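Local structure of CRISPR-associated protein, Cse2 family (Thermobifida fusca, 4H79) at residues D22-R26 with M107-G111; I28-Y32 with Y95-S101; I64-Y70 with A84-H89; L114-R119 with W190-H195; L169-Q173 with V186-W190. The protein probably binds nucleic acid as the CasB (Cse2) subunit of the type I-E CRISPR Cascade complex. One frame throughout, in Å; residues are numbered along the deposited sequence.

Contact 1 (D22-R26 with M107-G111). With EDO (1,2-ethanediol), chain C; EDO (1,2-ethanediol), chain B.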
# COMPACT_ATOMS: atom_id res chain seq x y z
N ASP A 22 3.99 -1.11 8.64
CA ASP A 22 5.33 -0.54 8.48
C ASP A 22 6.42 -1.50 9.05
O ASP A 22 7.47 -1.71 8.42
CB ASP A 22 5.41 0.80 9.25
CG ASP A 22 6.82 1.32 9.33
OD1 ASP A 22 7.53 1.49 8.30
OD2 ASP A 22 7.25 1.54 10.45
N GLN A 23 6.20 -2.01 10.29
CA GLN A 23 7.16 -2.89 10.96
C GLN A 23 7.25 -4.23 10.17
O GLN A 23 8.34 -4.74 9.92
CB GLN A 23 6.71 -3.06 12.45
CG GLN A 23 7.66 -3.87 13.33
CD GLN A 23 9.11 -3.40 13.21
OE1 GLN A 23 9.42 -2.19 13.30
NE2 GLN A 23 10.01 -4.36 13.00
N ARG A 24 6.12 -4.79 9.75
CA ARG A 24 6.14 -6.06 9.06
C ARG A 24 6.84 -5.94 7.66
O ARG A 24 7.63 -6.79 7.27
CB ARG A 24 4.71 -6.59 8.88
CG ARG A 24 4.70 -8.00 8.25
CD ARG A 24 5.15 -9.06 9.29
NE ARG A 24 5.26 -10.37 8.62
CZ ARG A 24 6.40 -10.96 8.29
NH1 ARG A 24 7.55 -10.41 8.62
NH2 ARG A 24 6.37 -12.12 7.64
N VAL A 25 6.51 -4.90 6.88
CA VAL A 25 7.12 -4.71 5.54
C VAL A 25 8.63 -4.43 5.75
O VAL A 25 9.45 -4.93 4.96
CB VAL A 25 6.48 -3.50 4.82
CG1 VAL A 25 7.28 -3.07 3.62
CG2 VAL A 25 5.02 -3.79 4.45
N ARG A 26 9.01 -3.66 6.78
CA ARG A 26 10.46 -3.41 7.00
C ARG A 26 11.21 -4.74 7.21
O ARG A 26 12.34 -4.90 6.72
CB ARG A 26 10.75 -2.53 8.24
CG ARG A 26 10.42 -1.06 8.05
CD ARG A 26 10.68 -0.37 9.42
NE ARG A 26 10.34 1.02 9.43
CZ ARG A 26 11.26 1.98 9.39
NH1 ARG A 26 12.54 1.62 9.29
NH2 ARG A 26 10.94 3.29 9.43
N MET A 107 11.58 -0.33 -1.75
CA MET A 107 10.30 0.21 -2.34
C MET A 107 9.34 0.68 -1.27
O MET A 107 8.39 1.42 -1.54
CB MET A 107 9.64 -0.78 -3.28
CG MET A 107 10.47 -1.02 -4.57
SD MET A 107 10.69 0.59 -5.50
CE MET A 107 12.32 1.14 -5.10
N HIS A 108 9.60 0.30 -0.02
CA HIS A 108 8.87 0.89 1.09
C HIS A 108 9.76 1.92 1.81
O HIS A 108 10.79 1.54 2.40
CB HIS A 108 8.36 -0.19 2.07
CG HIS A 108 7.97 0.36 3.40
ND1 HIS A 108 6.93 1.26 3.58
CD2 HIS A 108 8.55 0.16 4.66
CE1 HIS A 108 6.87 1.63 4.91
NE2 HIS A 108 7.84 0.95 5.58
N GLN A 109 9.38 3.21 1.77
CA GLN A 109 10.12 4.29 2.48
C GLN A 109 9.09 5.19 3.09
O GLN A 109 8.14 5.62 2.39
CB GLN A 109 11.05 5.09 1.54
CG GLN A 109 12.18 4.20 1.02
CD GLN A 109 13.16 4.93 0.10
OE1 GLN A 109 13.46 6.08 0.34
NE2 GLN A 109 13.69 4.26 -0.94
N ARG A 110 9.27 5.49 4.40
CA ARG A 110 8.37 6.36 5.12
C ARG A 110 8.33 7.74 4.49
O ARG A 110 9.38 8.25 4.03
CB ARG A 110 8.79 6.53 6.60
CG ARG A 110 8.67 5.26 7.44
CD ARG A 110 7.26 4.65 7.51
NE ARG A 110 6.22 5.61 7.80
CZ ARG A 110 6.12 6.24 8.95
NH1 ARG A 110 6.97 5.98 9.91
NH2 ARG A 110 5.17 7.11 9.15
N GLY A 111 7.15 8.35 4.51
CA GLY A 111 7.01 9.76 4.10
C GLY A 111 6.65 9.90 2.63
O GLY A 111 6.36 10.99 2.19
C1 EDO C . 11.12 2.75 5.85
O1 EDO C . 11.44 4.15 5.63
C2 EDO C . 12.36 1.89 5.64
O2 EDO C . 12.72 2.05 4.27
C1 EDO B . 9.13 12.40 -0.89
O1 EDO B . 8.90 12.16 0.50
C2 EDO B . 8.43 13.68 -1.30
O2 EDO B . 7.07 13.40 -1.63
O HOH W 1 8.72 3.76 10.63
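A histidine-carboxylate hydrogen bond pins the loop after helix 80-99 to helix 16-33: H108 NE2 donates to D22 OD1 at 2.8 Å. The bond uses the anti lone pair of OD1, and the oxygen lies in the imidazole plane. With CG anti to the backbone N (chi1 163°), the H108 ring reaches in toward the helix, and V25 lies over one of its faces, CG1 3.5 Å from H108 CG. R26, one turn on from D22, adds a salt bridge from NE to the same OD1 at 3.1 Å, from the syn side, tilted out of the carboxylate plane. A water bridges D22 OD2, R26 NH2 and R110 NH1, while R110 NE pairs with D166. At D22, an asparagine would probably leave the R26 guanidinium without its charged mate and weaken the hold on the H108 N-H. H108 ND1 accepts from Y167 N, at the start of helix 167-176. The arrangement is a buried His-Asp pair fastening a loop to a helix.

Contact 2 (I28-Y32 with Y95-S101)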
# COMPACT_ATOMS: atom_id res chain seq x y z
N ILE A 28 10.29 -7.84 6.18
CA ILE A 28 10.37 -8.61 4.94
C ILE A 28 11.36 -7.94 3.98
O ILE A 28 12.15 -8.60 3.30
CB ILE A 28 9.00 -8.70 4.29
CG1 ILE A 28 8.03 -9.51 5.20
CG2 ILE A 28 9.12 -9.42 2.96
CD1 ILE A 28 6.56 -9.49 4.70
N GLN A 29 11.31 -6.61 3.93
CA GLN A 29 12.16 -5.85 3.02
C GLN A 29 13.66 -6.07 3.36
O GLN A 29 14.50 -6.27 2.43
CB GLN A 29 11.84 -4.33 3.14
CG GLN A 29 12.72 -3.44 2.24
CD GLN A 29 12.06 -2.06 2.09
OE1 GLN A 29 11.57 -1.76 1.02
NE2 GLN A 29 12.05 -1.23 3.15
N GLU A 30 14.01 -6.03 4.64
CA GLU A 30 15.43 -6.24 5.03
C GLU A 30 15.84 -7.69 4.70
O GLU A 30 16.95 -7.96 4.19
CB GLU A 30 15.54 -5.93 6.55
CG GLU A 30 16.87 -6.23 7.15
CD GLU A 30 17.98 -5.34 6.59
OE1 GLU A 30 17.70 -4.42 5.75
OE2 GLU A 30 19.12 -5.57 7.01
N GLY A 31 14.94 -8.65 4.96
CA GLY A 31 15.19 -10.08 4.60
C GLY A 31 15.39 -10.20 3.06
O GLY A 31 16.31 -10.89 2.61
N TYR A 32 14.60 -9.48 2.25
CA TYR A 32 14.76 -9.57 0.79
C TYR A 32 16.07 -8.99 0.34
O TYR A 32 16.71 -9.51 -0.58
CB TYR A 32 13.62 -8.80 0.06
CG TYR A 32 13.56 -9.02 -1.44
CD1 TYR A 32 13.25 -10.27 -1.95
CD2 TYR A 32 13.75 -7.95 -2.35
CE1 TYR A 32 13.17 -10.50 -3.31
CE2 TYR A 32 13.64 -8.16 -3.73
CZ TYR A 32 13.35 -9.44 -4.21
OH TYR A 32 13.24 -9.75 -5.56
N TYR A 95 2.99 -4.27 -1.82
CA TYR A 95 4.43 -4.15 -1.61
C TYR A 95 5.22 -5.30 -2.30
O TYR A 95 6.33 -5.07 -2.87
CB TYR A 95 4.75 -4.13 -0.05
CG TYR A 95 6.26 -4.26 0.14
CD1 TYR A 95 7.11 -3.16 -0.16
CD2 TYR A 95 6.85 -5.49 0.57
CE1 TYR A 95 8.51 -3.29 -0.09
CE2 TYR A 95 8.23 -5.61 0.70
CZ TYR A 95 9.04 -4.51 0.36
OH TYR A 95 10.42 -4.60 0.47
N ALA A 96 4.70 -6.54 -2.18
CA ALA A 96 5.36 -7.71 -2.82
C ALA A 96 5.49 -7.53 -4.33
O ALA A 96 6.49 -7.92 -4.93
CB ALA A 96 4.56 -8.99 -2.51
N ILE A 97 4.46 -6.97 -4.93
CA ILE A 97 4.51 -6.68 -6.38
C ILE A 97 5.52 -5.57 -6.65
O ILE A 97 6.38 -5.68 -7.55
CB ILE A 97 3.11 -6.19 -6.85
CG1 ILE A 97 2.12 -7.37 -6.83
CG2 ILE A 97 3.20 -5.62 -8.30
CD1 ILE A 97 0.69 -6.90 -6.87
N HIS A 98 5.49 -4.52 -5.80
CA HIS A 98 6.42 -3.35 -5.94
C HIS A 98 7.87 -3.69 -5.81
O HIS A 98 8.72 -3.25 -6.62
CB HIS A 98 6.00 -2.31 -4.82
CG HIS A 98 6.42 -0.91 -5.15
ND1 HIS A 98 5.97 0.15 -4.44
CD2 HIS A 98 7.37 -0.43 -6.08
CE1 HIS A 98 6.58 1.29 -4.94
NE2 HIS A 98 7.43 0.92 -5.95
N GLN A 99 8.21 -4.53 -4.82
CA GLN A 99 9.63 -4.88 -4.53
C GLN A 99 10.27 -5.90 -5.49
O GLN A 99 11.49 -5.94 -5.65
CB GLN A 99 9.75 -5.40 -3.07
CG GLN A 99 11.21 -5.48 -2.58
CD GLN A 99 11.85 -4.08 -2.48
OE1 GLN A 99 11.40 -3.24 -1.69
NE2 GLN A 99 12.88 -3.82 -3.27
N GLN A 100 9.46 -6.67 -6.23
CA GLN A 100 9.97 -7.83 -6.95
C GLN A 100 11.08 -7.42 -7.94
O GLN A 100 10.89 -6.51 -8.78
CB GLN A 100 8.84 -8.56 -7.71
CG GLN A 100 9.38 -9.77 -8.51
CD GLN A 100 8.28 -10.47 -9.30
OE1 GLN A 100 7.28 -9.83 -9.71
NE2 GLN A 100 8.47 -11.74 -9.59
N SER A 101 12.23 -8.10 -7.81
CA SER A 101 13.42 -7.89 -8.66
C SER A 101 13.99 -6.47 -8.56
O SER A 101 14.71 -6.02 -9.44
CB SER A 101 13.11 -8.19 -10.14
OG SER A 101 12.58 -9.50 -10.25
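The rings of Y95 and Y32 are both approached at their edges, each by a polar atom near the ring plane: Q29 OE1 for Y95, S101 N for Y32. They belong to a helix-helix packing in this all-helical Cse2 fold, where helices 16-33 and 80-99 run roughly parallel, their local axes 11.9 Å apart and crossing at -27°. Y95 also meets the ring of Y167 edge-to-face, and Y32 has a cation-pi contact with R103, so further parts of the chain gather round both rings.

The Y95 hydroxyl comes in between two glutamines, touching Q29 CB at 3.0 Å; the Q29 amide is turned nearly perpendicular to the ring, 79° between planes. Y95 OH lies within weak hydrogen-bonding distance of Q29 OE1 and Q99 OE1. Those two oxygens sit 3.1 Å apart, Q29 OE1 to Q99 OE1, two acceptors side by side; their stronger partners are backbone amides of the following loop, H108 N for Q29 and M107 N for Q99. CG of Q99, anti to the backbone N, rests 3.6 Å from Y32 CD2; the bend at chi2 then turns the amide toward Y95. In the turn that follows, S101 N donates to Y32 OH at 3.0 Å, with an N-H...O angle of 153°.

Contact 3 (I64-Y70 with A84-H89)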
# COMPACT_ATOMS: atom_id res chain seq x y z
N ILE A 64 1.29 -12.62 6.74
CA ILE A 64 0.98 -11.22 6.76
C ILE A 64 0.86 -10.78 8.22
O ILE A 64 1.58 -9.86 8.64
CB ILE A 64 -0.32 -10.95 5.98
CG1 ILE A 64 -0.20 -11.43 4.55
CG2 ILE A 64 -0.67 -9.47 5.96
CD1 ILE A 64 -1.52 -11.42 3.83
N LEU A 65 -0.01 -11.45 8.99
CA LEU A 65 -0.55 -10.93 10.27
C LEU A 65 -0.19 -11.83 11.46
O LEU A 65 -0.53 -12.99 11.47
CB LEU A 65 -2.08 -10.79 10.21
CG LEU A 65 -2.70 -9.81 9.22
CD1 LEU A 65 -4.21 -9.85 9.36
CD2 LEU A 65 -2.19 -8.42 9.54
N ASP A 66 0.51 -11.29 12.43
CA ASP A 66 0.84 -12.07 13.65
C ASP A 66 0.28 -11.34 14.86
O ASP A 66 -0.39 -10.29 14.72
CB ASP A 66 2.36 -12.30 13.79
CG ASP A 66 3.16 -10.99 13.85
OD1 ASP A 66 3.99 -10.77 12.97
OD2 ASP A 66 2.96 -10.16 14.75
N ASP A 67 0.59 -11.86 16.04
CA ASP A 67 -0.11 -11.39 17.28
C ASP A 67 0.16 -9.91 17.54
O ASP A 67 -0.64 -9.24 18.22
CB ASP A 67 0.30 -12.26 18.50
CG ASP A 67 1.80 -12.49 18.56
OD1 ASP A 67 2.43 -12.97 17.58
OD2 ASP A 67 2.37 -12.18 19.61
N ARG A 68 1.26 -9.37 16.98
CA ARG A 68 1.58 -7.95 17.21
C ARG A 68 0.50 -7.05 16.63
O ARG A 68 0.22 -5.99 17.17
CB ARG A 68 2.96 -7.58 16.63
CG ARG A 68 4.12 -8.26 17.37
CD ARG A 68 5.44 -7.96 16.67
NE ARG A 68 5.39 -8.49 15.30
CZ ARG A 68 6.27 -8.23 14.33
NH1 ARG A 68 7.30 -7.43 14.56
NH2 ARG A 68 6.13 -8.76 13.12
N PHE A 69 -0.12 -7.49 15.53
CA PHE A 69 -1.22 -6.75 14.87
C PHE A 69 -2.46 -6.64 15.75
O PHE A 69 -3.10 -5.56 15.83
CB PHE A 69 -1.55 -7.42 13.51
CG PHE A 69 -2.73 -6.82 12.78
CD1 PHE A 69 -2.61 -5.63 12.02
CD2 PHE A 69 -3.94 -7.44 12.81
CE1 PHE A 69 -3.71 -5.11 11.34
CE2 PHE A 69 -5.04 -6.93 12.13
CZ PHE A 69 -4.94 -5.76 11.40
N TYR A 70 -2.80 -7.76 16.43
CA TYR A 70 -4.03 -7.83 17.27
C TYR A 70 -3.81 -7.24 18.65
O TYR A 70 -4.75 -6.76 19.28
CB TYR A 70 -4.55 -9.29 17.40
CG TYR A 70 -4.85 -9.87 16.01
CD1 TYR A 70 -6.05 -9.55 15.37
CD2 TYR A 70 -3.91 -10.68 15.33
CE1 TYR A 70 -6.33 -10.06 14.12
CE2 TYR A 70 -4.21 -11.19 14.06
CZ TYR A 70 -5.43 -10.84 13.48
OH TYR A 70 -5.81 -11.28 12.24
N ALA A 84 -9.64 -3.90 8.54
CA ALA A 84 -8.23 -3.68 8.91
C ALA A 84 -7.34 -4.82 8.45
O ALA A 84 -6.24 -4.58 7.93
CB ALA A 84 -8.11 -3.50 10.41
N GLU A 85 -7.81 -6.06 8.65
CA GLU A 85 -7.05 -7.24 8.16
C GLU A 85 -6.93 -7.23 6.64
O GLU A 85 -5.84 -7.46 6.06
CB GLU A 85 -7.75 -8.52 8.58
CG GLU A 85 -7.66 -8.85 10.05
CD GLU A 85 -8.42 -10.12 10.40
OE1 GLU A 85 -9.36 -10.55 9.69
OE2 GLU A 85 -8.10 -10.72 11.44
N ASN A 86 -8.05 -6.94 5.97
CA ASN A 86 -8.02 -6.79 4.52
C ASN A 86 -7.10 -5.65 4.00
O ASN A 86 -6.36 -5.79 3.00
CB ASN A 86 -9.44 -6.67 3.98
CG ASN A 86 -9.50 -6.87 2.47
OD1 ASN A 86 -8.73 -7.68 1.88
ND2 ASN A 86 -10.37 -6.11 1.83
N SER A 87 -7.12 -4.52 4.70
CA SER A 87 -6.23 -3.41 4.37
C SER A 87 -4.77 -3.78 4.49
O SER A 87 -3.99 -3.42 3.61
CB SER A 87 -6.54 -2.19 5.24
OG SER A 87 -7.90 -1.79 5.05
N ALA A 88 -4.40 -4.47 5.58
CA ALA A 88 -3.02 -4.99 5.75
C ALA A 88 -2.67 -5.98 4.66
O ALA A 88 -1.56 -5.96 4.07
CB ALA A 88 -2.85 -5.68 7.10
N HIS A 89 -3.63 -6.85 4.35
CA HIS A 89 -3.41 -7.86 3.28
C HIS A 89 -3.16 -7.20 1.91
O HIS A 89 -2.20 -7.58 1.15
CB HIS A 89 -4.66 -8.76 3.22
CG HIS A 89 -4.58 -9.83 2.16
ND1 HIS A 89 -3.40 -10.41 1.82
CD2 HIS A 89 -5.55 -10.41 1.35
CE1 HIS A 89 -3.60 -11.32 0.86
NE2 HIS A 89 -4.92 -11.33 0.57
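L65 sets its CD2 methyl against A88 CB, 3.7 Å away across the contact, and the same methyl lies over the centre of one face of the F69 ring. Its other methyl, CD1, rests on the aliphatic part of E85, 3.7 Å from CG. The F69 ring, with CG anti to the backbone N (chi1 176°), reaches the helix surface at A84, CZ lying 4.0 Å from A84 CB. Y70 runs across E85 at about a right angle and its hydroxyl donates to E85 OE2 in a very short bond of 2.5 Å; the carboxylate stands nearly perpendicular to the ring, OE2 lying near the ring plane at its edge. W16 and F20 of helix 16-33 also meet the F69 ring. The short, weakly bonded helix has D66 as its N-cap, whose OD2 accepts from R68 N at 2.9 Å. This is an N-capped, weakly bonded short helix folded against a long one, with an apolar centre and a tyrosine-glutamate bond at its margin.

Contact 4 (L114-R119 with W190-H195)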
# COMPACT_ATOMS: atom_id res chain seq x y z
N LEU A 114 1.07 8.49 -1.75
CA LEU A 114 0.73 7.98 -3.07
C LEU A 114 0.64 9.10 -4.17
O LEU A 114 1.09 8.90 -5.30
CB LEU A 114 -0.56 7.20 -3.08
CG LEU A 114 -0.97 6.56 -4.41
CD1 LEU A 114 -0.04 5.43 -4.72
CD2 LEU A 114 -2.40 5.97 -4.24
N GLY A 115 0.06 10.24 -3.82
CA GLY A 115 -0.08 11.38 -4.78
C GLY A 115 1.31 11.89 -5.19
O GLY A 115 1.59 12.09 -6.41
N GLU A 116 2.21 12.08 -4.21
CA GLU A 116 3.60 12.52 -4.49
C GLU A 116 4.31 11.50 -5.39
O GLU A 116 5.03 11.89 -6.32
CB GLU A 116 4.43 12.67 -3.23
CG GLU A 116 3.94 13.82 -2.34
CD GLU A 116 2.84 13.39 -1.30
OE1 GLU A 116 2.01 12.43 -1.50
OE2 GLU A 116 2.80 14.06 -0.26
N ALA A 117 4.16 10.21 -5.08
CA ALA A 117 4.84 9.16 -5.88
C ALA A 117 4.32 9.16 -7.29
O ALA A 117 5.11 9.09 -8.28
CB ALA A 117 4.62 7.76 -5.23
N VAL A 118 3.01 9.20 -7.43
CA VAL A 118 2.42 9.16 -8.81
C VAL A 118 2.88 10.41 -9.64
O VAL A 118 3.16 10.32 -10.84
CB VAL A 118 0.86 9.09 -8.72
CG1 VAL A 118 0.22 9.40 -10.09
CG2 VAL A 118 0.45 7.70 -8.21
N ARG A 119 2.95 11.56 -9.01
CA ARG A 119 3.36 12.80 -9.71
C ARG A 119 4.79 12.65 -10.33
O ARG A 119 5.06 13.20 -11.40
CB ARG A 119 3.33 14.00 -8.75
CG ARG A 119 3.59 15.33 -9.51
CD ARG A 119 2.45 15.54 -10.51
NE ARG A 119 2.66 16.63 -11.50
CZ ARG A 119 2.28 17.91 -11.37
NH1 ARG A 119 1.71 18.34 -10.27
NH2 ARG A 119 2.51 18.80 -12.36
N TRP A 190 -4.45 12.44 -1.31
CA TRP A 190 -3.78 12.03 -2.57
C TRP A 190 -3.72 13.19 -3.55
O TRP A 190 -2.69 13.41 -4.21
CB TRP A 190 -4.49 10.86 -3.22
CG TRP A 190 -4.37 9.54 -2.48
CD1 TRP A 190 -3.57 9.25 -1.39
CD2 TRP A 190 -5.08 8.30 -2.78
NE1 TRP A 190 -3.70 7.94 -1.00
CE2 TRP A 190 -4.60 7.30 -1.80
CE3 TRP A 190 -6.02 7.91 -3.73
CZ2 TRP A 190 -5.08 6.00 -1.76
CZ3 TRP A 190 -6.51 6.61 -3.69
CH2 TRP A 190 -6.03 5.67 -2.72
N GLY A 191 -4.85 13.92 -3.69
CA GLY A 191 -4.95 15.12 -4.53
C GLY A 191 -3.90 16.14 -4.17
O GLY A 191 -3.17 16.62 -5.04
N ARG A 192 -3.82 16.47 -2.87
CA ARG A 192 -2.84 17.43 -2.35
C ARG A 192 -1.41 16.96 -2.63
O ARG A 192 -0.58 17.76 -3.09
CB ARG A 192 -3.07 17.64 -0.84
CG ARG A 192 -2.72 19.03 -0.31
CD ARG A 192 -3.22 19.27 1.12
NE ARG A 192 -2.91 18.12 1.99
CZ ARG A 192 -3.80 17.33 2.61
NH1 ARG A 192 -3.35 16.31 3.34
NH2 ARG A 192 -5.13 17.55 2.52
N GLY A 193 -1.11 15.69 -2.38
CA GLY A 193 0.25 15.21 -2.60
C GLY A 193 0.63 15.23 -4.05
O GLY A 193 1.77 15.51 -4.41
N PHE A 194 -0.32 14.94 -4.92
CA PHE A 194 -0.04 14.99 -6.38
C PHE A 194 0.40 16.42 -6.86
O PHE A 194 1.32 16.58 -7.69
CB PHE A 194 -1.31 14.56 -7.09
CG PHE A 194 -1.16 14.50 -8.60
CD1 PHE A 194 -1.51 15.61 -9.43
CD2 PHE A 194 -0.70 13.34 -9.20
CE1 PHE A 194 -1.38 15.53 -10.84
CE2 PHE A 194 -0.59 13.24 -10.58
CZ PHE A 194 -0.92 14.34 -11.41
N HIS A 195 -0.20 17.45 -6.29
CA HIS A 195 0.12 18.87 -6.68
C HIS A 195 1.16 19.54 -5.80
O HIS A 195 1.54 20.66 -6.09
CB HIS A 195 -1.18 19.71 -6.78
CG HIS A 195 -2.12 19.22 -7.86
ND1 HIS A 195 -1.92 19.49 -9.18
CD2 HIS A 195 -3.28 18.46 -7.79
CE1 HIS A 195 -2.90 18.90 -9.91
NE2 HIS A 195 -3.74 18.27 -9.05
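This is a close helix-helix crossing through glycines, between helix 114-119 and the end of helix 180-195, their local axes 6.5 Å apart at -38°. G115 and G193 bring the backbones together: a CB on G115 would strike the W190 carbonyl, and one on G193 the E116 carboxylate. G115 CA lies 3.4 Å from W190 O, and F194 CA 3.3 Å from G115 O, both CA-H...O contacts. L114 places CD2 over the six-membered ring of W190, 3.6 Å from its centroid, a CH-pi contact. One turn on, R119 CD sits 3.7 Å from the F194 ring centroid, again over the face, while V118 CG1 meets that ring at its edge. Bent at chi2 (63°), R119 folds its chain over the ring, and NH1 donates to F194 O, 3.1 Å away and nearly straight at 171°; NH2 bonds to E126 O. A serine for R119 would probably uncover that F194 face and leave the carbonyl without this donor. Glycine-mediated packing with CA-H...O contacts is the motif here.

Contact 5 (L169-Q173 with V186-W190)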
# COMPACT_ATOMS: atom_id res chain seq x y z
N LEU A 169 1.70 4.17 5.76
CA LEU A 169 0.70 5.20 5.46
C LEU A 169 -0.41 4.66 4.55
O LEU A 169 -1.62 4.88 4.80
CB LEU A 169 1.33 6.45 4.85
CG LEU A 169 0.39 7.59 4.41
CD1 LEU A 169 -0.56 8.08 5.55
CD2 LEU A 169 1.19 8.76 3.79
N LEU A 170 -0.00 3.90 3.51
CA LEU A 170 -1.01 3.39 2.59
C LEU A 170 -2.02 2.45 3.29
O LEU A 170 -3.24 2.53 3.01
CB LEU A 170 -0.33 2.67 1.43
CG LEU A 170 -1.26 2.29 0.28
CD1 LEU A 170 -1.77 3.55 -0.45
CD2 LEU A 170 -0.54 1.27 -0.65
N ALA A 171 -1.51 1.59 4.21
CA ALA A 171 -2.37 0.68 4.95
C ALA A 171 -3.39 1.48 5.76
O ALA A 171 -4.61 1.14 5.77
CB ALA A 171 -1.54 -0.26 5.86
N ASP A 172 -2.93 2.54 6.43
CA ASP A 172 -3.86 3.42 7.16
C ASP A 172 -4.98 3.95 6.29
O ASP A 172 -6.17 3.97 6.71
CB ASP A 172 -3.14 4.58 7.83
CG ASP A 172 -2.61 4.19 9.22
OD1 ASP A 172 -2.94 3.09 9.77
OD2 ASP A 172 -1.86 4.99 9.78
N GLN A 173 -4.60 4.38 5.10
CA GLN A 173 -5.53 5.05 4.17
C GLN A 173 -6.51 4.00 3.61
O GLN A 173 -7.73 4.29 3.50
CB GLN A 173 -4.75 5.75 3.03
CG GLN A 173 -3.96 6.95 3.52
CD GLN A 173 -3.20 7.61 2.46
OE1 GLN A 173 -2.74 6.97 1.49
NE2 GLN A 173 -3.04 8.93 2.59
N VAL A 186 -9.10 10.59 2.27
CA VAL A 186 -8.00 9.95 1.53
C VAL A 186 -7.80 10.51 0.12
O VAL A 186 -6.68 10.82 -0.30
CB VAL A 186 -8.15 8.41 1.48
CG1 VAL A 186 -7.05 7.82 0.58
CG2 VAL A 186 -8.07 7.86 2.94
N ARG A 187 -8.89 10.65 -0.64
CA ARG A 187 -8.82 11.31 -1.98
C ARG A 187 -8.20 12.71 -1.87
O ARG A 187 -7.34 13.12 -2.73
CB ARG A 187 -10.22 11.42 -2.60
CG ARG A 187 -10.74 10.10 -3.16
CD ARG A 187 -11.96 10.35 -4.07
NE ARG A 187 -13.13 11.00 -3.37
CZ ARG A 187 -14.03 10.34 -2.68
NH1 ARG A 187 -13.93 9.00 -2.58
NH2 ARG A 187 -15.03 10.97 -2.09
N THR A 188 -8.62 13.46 -0.85
CA THR A 188 -8.08 14.82 -0.64
C THR A 188 -6.57 14.76 -0.36
O THR A 188 -5.78 15.53 -0.94
CB THR A 188 -8.82 15.54 0.50
OG1 THR A 188 -10.21 15.65 0.16
CG2 THR A 188 -8.25 16.98 0.72
N ALA A 189 -6.14 13.84 0.49
CA ALA A 189 -4.67 13.70 0.77
C ALA A 189 -3.87 13.33 -0.51
O ALA A 189 -2.75 13.85 -0.77
CB ALA A 189 -4.42 12.69 1.92
N TRP A 190 -4.45 12.44 -1.31
CA TRP A 190 -3.78 12.03 -2.57
C TRP A 190 -3.72 13.19 -3.55
O TRP A 190 -2.69 13.41 -4.21
CB TRP A 190 -4.49 10.86 -3.22
CG TRP A 190 -4.37 9.54 -2.48
CD1 TRP A 190 -3.57 9.25 -1.39
CD2 TRP A 190 -5.08 8.30 -2.78
NE1 TRP A 190 -3.70 7.94 -1.00
CE2 TRP A 190 -4.60 7.30 -1.80
CE3 TRP A 190 -6.02 7.91 -3.73
CZ2 TRP A 190 -5.08 6.00 -1.76
CZ3 TRP A 190 -6.51 6.61 -3.69
CH2 TRP A 190 -6.03 5.67 -2.72
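Q173 leaves helix 167-176 with its CB against V186, 3.9 Å from CG2 and about as far from CG1, so the valine straddles the base of the side chain. From there the chain runs out extended, CG anti to the carbonyl carbon, which carries the amide along to the next turn of helix 180-195. CD comes within 3.5 Å of W190 NE1. At the tip the two amide atoms part: NE2 lies 4.1 Å from A189 CB, whereas OE1 accepts from W190 NE1 at 2.8 Å.

That bond is good on the indole side, with the oxygen near the ring plane and an N-H...O angle of 161°. On the amide side it is less regular, because the nitrogen stands above the carbonyl plane, 52° out of it, and does not follow a lone pair. The amide and indole planes are steeply turned, 70° apart. V186 CG1 lies over one face of the W190 ring, 3.4 Å above its plane and offset toward the rim. V186 CG2 also touches the backbone Q173 O at 3.6 Å, and L170 CD1 approaches the benzo part of the indole at CZ2; L170 also packs on L94 of helix 80-99.

The two helices run roughly antiparallel, as consecutive members of the fold. The chemistry implies an interface built round one polar pair, flanked by V186, A189 and L170, in which a buried indole N-H is satisfied by a glutamine oxygen, which probably restrains how both groups turn.

Overall arrangement
The five contacts tie together an all-helical chain. Contacts 1 and 2 both use helix 16-33, their centres 10 Å apart, and touch where M107 N meets Q99 OE1 and H108 N meets Q29 OE1. Contact 3 shares helix 80-99 with contact 2 and touches contact 1, R24 packing on I64. Along the chain contact 3 is nested inside contact 2, and contact 2 inside contact 1. Contacts 4 and 5 follow later: contact 5 is nested inside contact 4, both use helix 180-195, and W190 serves both. Contacts 3 and 4, 26 Å apart between centres, lie on opposite sides of the chain's centre. Contact 3 still touches contact 5: S87 CB packs on A171 O, joining helix 80-99 to helix 167-176.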